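Long-range contacts in prolyl 4-hydroxylase alpha subunit Fe(2+) 2OG dioxygenase domain-containing protein (Burkholderia ambifaria, PDB 3W21), which probably acts as a 2-oxoglutarate-dependent dioxygenase of the non-haem iron family, binding 2-oxoglutarate beside a metal site that holds zinc in the crystal: residues A25-L30 with L237-S242; G180-Q185 with R256-F261. All blocks are in the same frame, centred on the assembly; numbering follows the deposited sequence.

Interaction 1: residues A25-L30 with L237-S242. With AKG (2-oxoglutaric acid), chain D.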
loop_
_atom_site.group_PDB
_atom_site.type_symbol
_atom_site.label_atom_id
_atom_site.label_comp_id
_atom_site.label_asym_id
_atom_site.label_seq_id
_atom_site.Cartn_x
_atom_site.Cartn_y
_atom_site.Cartn_z
ATOM N N ALA A 25 29.412 14.972 4.105
ATOM C CA ALA A 25 30.740 14.470 3.787
ATOM C C ALA A 25 30.889 12.967 4.161
ATOM O O ALA A 25 31.437 12.176 3.377
ATOM C CB ALA A 25 31.832 15.310 4.448
ATOM N N ALA A 26 30.354 12.568 5.315
ATOM C CA ALA A 26 30.450 11.172 5.757
ATOM C C ALA A 26 29.663 10.303 4.746
ATOM O O ALA A 26 30.139 9.227 4.327
ATOM C CB ALA A 26 29.835 11.059 7.138
ATOM N N ILE A 27 28.465 10.785 4.359
ATOM C CA ILE A 27 27.589 10.044 3.473
ATOM C C ILE A 27 28.291 9.926 2.123
ATOM O O ILE A 27 28.332 8.838 1.525
ATOM C CB ILE A 27 26.218 10.719 3.370
ATOM C CG1 ILE A 27 25.457 10.359 4.617
ATOM C CG2 ILE A 27 25.430 10.163 2.157
ATOM C CD1 ILE A 27 24.402 11.320 5.023
ATOM N N HIS A 28 28.876 11.033 1.634
ATOM C CA HIS A 28 29.585 10.972 0.351
ATOM C C HIS A 28 30.751 9.997 0.435
ATOM O O HIS A 28 30.997 9.265 -0.495
ATOM C CB HIS A 28 30.104 12.358 -0.082
ATOM C CG HIS A 28 31.093 12.278 -1.211
ATOM N ND1 HIS A 28 30.705 12.209 -2.502
ATOM C CD2 HIS A 28 32.492 12.139 -1.207
ATOM C CE1 HIS A 28 31.799 12.070 -3.290
ATOM N NE2 HIS A 28 32.885 12.016 -2.494
ATOM N N ALA A 29 31.518 9.976 1.526
ATOM C CA ALA A 29 32.620 9.006 1.588
ATOM C C ALA A 29 32.117 7.572 1.557
ATOM O O ALA A 29 32.734 6.700 0.958
ATOM C CB ALA A 29 33.446 9.230 2.856
ATOM N N LEU A 30 31.044 7.294 2.297
ATOM C CA LEU A 30 30.441 5.946 2.173
ATOM C C LEU A 30 29.969 5.632 0.764
ATOM O O LEU A 30 30.274 4.571 0.221
ATOM C CB LEU A 30 29.278 5.769 3.158
ATOM C CG LEU A 30 29.776 5.748 4.580
ATOM C CD1 LEU A 30 28.651 6.101 5.552
ATOM C CD2 LEU A 30 30.370 4.362 4.864
ATOM N N LEU A 237 25.820 8.574 15.922
ATOM C CA LEU A 237 25.160 8.108 14.719
ATOM C C LEU A 237 26.094 7.150 14.004
ATOM O O LEU A 237 27.208 7.532 13.676
ATOM C CB LEU A 237 24.892 9.286 13.767
ATOM C CG LEU A 237 24.425 8.972 12.315
ATOM C CD1 LEU A 237 23.018 8.356 12.328
ATOM C CD2 LEU A 237 24.437 10.236 11.455
ATOM N N THR A 238 25.629 5.929 13.703
ATOM C CA THR A 238 26.440 5.017 12.993
ATOM C C THR A 238 25.879 4.872 11.545
ATOM O O THR A 238 24.703 4.504 11.328
ATOM C CB THR A 238 26.370 3.674 13.685
ATOM O OG1 THR A 238 26.825 3.861 15.013
ATOM C CG2 THR A 238 27.249 2.594 12.955
ATOM N N LEU A 239 26.736 5.151 10.586
ATOM C CA LEU A 239 26.420 5.090 9.155
ATOM C C LEU A 239 27.308 3.936 8.590
ATOM O O LEU A 239 28.515 3.846 8.886
ATOM C CB LEU A 239 26.827 6.414 8.511
ATOM C CG LEU A 239 26.027 7.607 9.032
ATOM C CD1 LEU A 239 26.659 8.865 8.440
ATOM C CD2 LEU A 239 24.573 7.410 8.579
ATOM N N PHE A 240 26.719 3.063 7.792
ATOM C CA PHE A 240 27.478 1.914 7.292
ATOM C C PHE A 240 26.863 1.339 6.026
ATOM O O PHE A 240 25.688 1.589 5.734
ATOM C CB PHE A 240 27.550 0.821 8.374
ATOM C CG PHE A 240 26.195 0.181 8.696
ATOM C CD1 PHE A 240 25.292 0.819 9.524
ATOM C CD2 PHE A 240 25.877 -1.099 8.194
ATOM C CE1 PHE A 240 24.046 0.258 9.828
ATOM C CE2 PHE A 240 24.640 -1.652 8.492
ATOM C CZ PHE A 240 23.747 -0.998 9.318
ATOM N N GLN A 241 27.669 0.545 5.290
ATOM C CA GLN A 241 27.227 -0.059 4.031
ATOM C C GLN A 241 26.461 -1.340 4.461
ATOM O O GLN A 241 27.065 -2.304 5.007
ATOM C CB GLN A 241 28.441 -0.414 3.181
ATOM C CG GLN A 241 29.161 0.842 2.691
ATOM C CD GLN A 241 30.084 0.614 1.487
ATOM O OE1 GLN A 241 31.179 1.207 1.399
ATOM N NE2 GLN A 241 29.696 -0.283 0.602
ATOM N N SER A 242 25.147 -1.310 4.321
ATOM C CA SER A 242 24.276 -2.344 4.936
ATOM C C SER A 242 24.273 -3.670 4.144
ATOM O O SER A 242 23.728 -4.680 4.628
ATOM C CB SER A 242 22.848 -1.804 5.097
ATOM O OG SER A 242 22.302 -1.562 3.767
HETATM C C1 AKG D . 20.309 -1.808 10.828
HETATM O O1 AKG D . 20.050 -2.412 9.753
HETATM O O2 AKG D . 20.465 -0.556 10.887
HETATM C C2 AKG D . 20.452 -2.645 12.038
HETATM O O5 AKG D . 20.944 -3.768 11.974
HETATM C C3 AKG D . 19.974 -2.134 13.375
HETATM C C4 AKG D . 20.942 -1.089 13.931
HETATM C C5 AKG D . 20.417 -0.651 15.281
HETATM O O3 AKG D . 21.175 -0.862 16.251
HETATM O O4 AKG D . 19.268 -0.122 15.398
#

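Interaction 2: residues G180-Q185 with R256-F261. With AKG (2-oxoglutaric acid), chain D.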
loop_
_atom_site.group_PDB
_atom_site.type_symbol
_atom_site.label_atom_id
_atom_site.label_comp_id
_atom_site.label_asym_id
_atom_site.label_seq_id
_atom_site.Cartn_x
_atom_site.Cartn_y
_atom_site.Cartn_z
ATOM N N GLY A 180 21.635 3.915 8.700
ATOM C CA GLY A 180 22.074 4.989 9.604
ATOM C C GLY A 180 21.203 4.823 10.850
ATOM O O GLY A 180 19.939 4.757 10.754
ATOM N N PHE A 181 21.866 4.740 12.002
ATOM C CA PHE A 181 21.119 4.685 13.237
ATOM C C PHE A 181 21.796 5.518 14.323
ATOM O O PHE A 181 22.997 5.465 14.501
ATOM C CB PHE A 181 20.796 3.245 13.696
ATOM C CG PHE A 181 22.006 2.406 14.140
ATOM C CD1 PHE A 181 22.429 2.391 15.488
ATOM C CD2 PHE A 181 22.730 1.636 13.216
ATOM C CE1 PHE A 181 23.512 1.585 15.905
ATOM C CE2 PHE A 181 23.852 0.841 13.631
ATOM C CZ PHE A 181 24.229 0.790 14.976
ATOM N N LEU A 182 20.955 6.259 15.046
ATOM C CA LEU A 182 21.377 7.072 16.169
ATOM C C LEU A 182 21.058 6.287 17.410
ATOM O O LEU A 182 19.925 5.848 17.592
ATOM C CB LEU A 182 20.515 8.348 16.143
ATOM C CG LEU A 182 20.655 9.285 17.326
ATOM C CD1 LEU A 182 22.130 9.575 17.554
ATOM C CD2 LEU A 182 19.776 10.548 17.061
ATOM N N THR A 183 22.045 6.108 18.281
ATOM C CA THR A 183 21.803 5.424 19.557
ATOM C C THR A 183 21.302 6.445 20.588
ATOM O O THR A 183 21.887 7.536 20.729
ATOM C CB THR A 183 23.088 4.699 20.074
ATOM O OG1 THR A 183 23.434 3.611 19.168
ATOM C CG2 THR A 183 22.814 4.058 21.399
ATOM N N ILE A 184 20.222 6.083 21.274
ATOM C CA ILE A 184 19.618 6.948 22.262
ATOM C C ILE A 184 19.904 6.454 23.684
ATOM O O ILE A 184 20.197 7.272 24.519
ATOM C CB ILE A 184 18.071 7.088 22.096
ATOM C CG1 ILE A 184 17.722 7.840 20.816
ATOM C CG2 ILE A 184 17.466 7.834 23.309
ATOM C CD1 ILE A 184 18.436 9.161 20.603
ATOM N N GLN A 185 19.792 5.132 23.915
ATOM C CA GLN A 185 20.106 4.482 25.183
ATOM C C GLN A 185 20.781 3.128 24.911
ATOM O O GLN A 185 20.298 2.311 24.079
ATOM C CB GLN A 185 18.818 4.325 26.045
ATOM C CG GLN A 185 18.973 3.430 27.293
ATOM C CD GLN A 185 17.700 3.198 28.121
ATOM O OE1 GLN A 185 17.777 3.193 29.341
ATOM N NE2 GLN A 185 16.553 2.969 27.477
ATOM N N ARG A 256 17.939 1.569 23.096
ATOM C CA ARG A 256 17.034 2.313 22.223
ATOM C C ARG A 256 17.825 2.985 21.077
ATOM O O ARG A 256 18.875 3.589 21.312
ATOM C CB ARG A 256 16.238 3.357 23.037
ATOM C CG ARG A 256 15.171 2.737 23.918
ATOM C CD ARG A 256 14.284 3.803 24.523
ATOM N NE ARG A 256 15.032 4.707 25.386
ATOM C CZ ARG A 256 14.753 6.001 25.483
ATOM N NH1 ARG A 256 13.760 6.510 24.766
ATOM N NH2 ARG A 256 15.466 6.776 26.284
ATOM N N THR A 257 17.319 2.821 19.855
ATOM C CA THR A 257 17.881 3.463 18.642
ATOM C C THR A 257 16.775 3.957 17.716
ATOM O O THR A 257 15.604 3.589 17.880
ATOM C CB THR A 257 18.761 2.504 17.793
ATOM O OG1 THR A 257 17.949 1.452 17.275
ATOM C CG2 THR A 257 19.955 1.921 18.604
HETATM N N MSE A 258 17.152 4.783 16.738
HETATM C CA MSE A 258 16.233 5.265 15.720
HETATM C C MSE A 258 16.992 5.007 14.442
HETATM O O MSE A 258 18.150 5.402 14.390
HETATM C CB MSE A 258 16.388 6.786 15.882
HETATM C CG MSE A 258 15.127 7.551 15.868
HETATM SE SE MSE A 258 15.761 9.313 16.553
HETATM C CE MSE A 258 15.184 8.821 18.314
ATOM N N GLY A 259 16.363 4.504 13.377
ATOM C CA GLY A 259 17.178 4.171 12.193
ATOM C C GLY A 259 16.444 4.403 10.892
ATOM O O GLY A 259 15.225 4.486 10.858
ATOM N N LEU A 260 17.197 4.459 9.806
ATOM C CA LEU A 260 16.612 4.394 8.487
ATOM C C LEU A 260 17.725 3.930 7.525
ATOM O O LEU A 260 18.825 3.675 7.975
ATOM C CB LEU A 260 16.034 5.763 8.132
ATOM C CG LEU A 260 16.789 7.000 7.588
ATOM C CD1 LEU A 260 16.147 8.368 7.949
ATOM C CD2 LEU A 260 18.295 7.041 7.611
ATOM N N PHE A 261 17.392 3.773 6.239
ATOM C CA PHE A 261 18.365 3.426 5.246
ATOM C C PHE A 261 18.358 4.453 4.117
ATOM O O PHE A 261 17.360 5.101 3.862
ATOM C CB PHE A 261 17.998 2.035 4.665
ATOM C CG PHE A 261 18.134 0.902 5.661
ATOM C CD1 PHE A 261 19.328 0.166 5.723
ATOM C CD2 PHE A 261 17.075 0.550 6.487
ATOM C CE1 PHE A 261 19.470 -0.887 6.572
ATOM C CE2 PHE A 261 17.201 -0.544 7.373
ATOM C CZ PHE A 261 18.410 -1.257 7.415
HETATM C C1 AKG D . 20.309 -1.808 10.828
HETATM O O1 AKG D . 20.050 -2.412 9.753
HETATM O O2 AKG D . 20.465 -0.556 10.887
HETATM C C2 AKG D . 20.452 -2.645 12.038
HETATM O O5 AKG D . 20.944 -3.768 11.974
HETATM C C3 AKG D . 19.974 -2.134 13.375
HETATM C C4 AKG D . 20.942 -1.089 13.931
HETATM C C5 AKG D . 20.417 -0.651 15.281
HETATM O O3 AKG D . 21.175 -0.862 16.251
HETATM O O4 AKG D . 19.268 -0.122 15.398
#

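Interaction 1: residues A25-L30 with L237-S242
Leu30 and Leu239 carry the same first torsion, CG lying opposite the carbonyl carbon (chi1 -68° and -64°), and this turns the two side chains into each other at about a right angle. Leu30 places one methyl, CD1, directly on the stem of its partner, 3.5 Å from Leu239 CB, which is tighter than usual van der Waals contact. Leu239 in turn reaches out with its own CD1 toward the preceding turn of the helix, where it lies 4.1 Å from Ala26 CB and 4.3 Å from Ile27 CG1. Ala26, Ile27 and Leu30 of the helix all touch Leu239, which takes the largest share of the contact on the strand side.

The arrangement is a helix laid on the outer face of the double-stranded beta-helix (jelly-roll) core expected of 2-oxoglutarate dioxygenases. Helix 25-30 runs nearly along strand 237-241, at 19° and with the axes 9.1 Å apart at closest approach. Phe116 of helix 111-120 also packs on Ile27 and Leu239, and Met40 of strand 37-41 on Ala26 and Leu239, so the apolar patch is closed from several sides.

Phe240, next along the strand, points away from the helix into the ligand side. The C1 carboxylate of 2-oxoglutarate lies at the edge of its ring, near the ring plane, with CZ of Phe240 3.7 Å from AKG O2, and the ring meets the zinc ligand His246 edge-to-face. Beyond it, Ser242 OG is hydrogen-bonded to the backbone O of Asp157, another zinc ligand.

Interaction 2: residues G180-Q185 with R256-F261
Phe181 and Thr257 hold 2-oxoglutarate on one face of an antiparallel strand pair whose axes approach to 4.6 Å. The ring of Phe181 lies under the chain of the ligand, with AKG C4 3.3 Å from CD2 and displaced toward the rim of the ring. Thr257 OG1 sits between its backbone N and carbonyl carbon (chi1 65°), where it gives a 2.8 Å hydrogen bond to AKG O4.

The pairing is regular from Gly180 opposite Leu260 to Thr183 opposite Thr257. Gly180 and Leu260 exchange backbone bonds in both directions, as do Leu182 and Met258. In the non-hydrogen-bonded pair between them, the CA atoms of Phe181 and Gly259 are only 4.1 Å apart. On the other face Leu182 lies beside Met258 (selenomethionine), whose CE methyl also meets Ile184 CG1 at 3.7 Å, where the chain turns; Phe112 of helix 111-120 and Trp52 of helix 48-53 help to cover this side.

Toward Gln185 the tight pairing gives way to a classic beta bulge; Gln185 and Arg256 are partly exposed, whereas Ile184 stays buried. Ile184 and Gln185 together face Arg256, whose O accepts from both amides on the same face of its carbonyl plane: Ile184 N is the shorter at 2.8 Å, Gln185 N the longer at 3.2 Å. The bent Arg256 side chain lies across Ile184, with CG2 of Ile184 3.7 Å above one guanidinium face, and it also makes a cation-pi contact with Trp52.

One hydroxyl thus donates to the carboxylate O4 while the Phe181 face covers the C4 methylene and the carboxylate next to it, consistent with 2-oxoglutarate serving as co-substrate, as in related dioxygenases.

Strands 236-241 and 178-183 are neighbours in one sheet, so interactions 1 and 2, with centres 14 Å apart, meet directly. Thr238 N lies 2.8 Å from Phe181 O, a probable hydrogen bond, and Leu239 CD2 packs 3.6 Å from Gly180 CA. Farther along, Ser242 CB comes within 3.8 Å of Phe261 CE1. Both contacts touch the ligand: interaction 1 through the side chain of Phe240, whose nearest atom is about 4 Å from the zinc ion, and interaction 2 at both ends, Thr257 at O4 and Phe261 CZ 3.1 Å from AKG O1. Arg141, Tyr143 and Arg255 add further hydrogen bonds to 2-oxoglutarate, and His155, Asp157 and His246 bind the zinc.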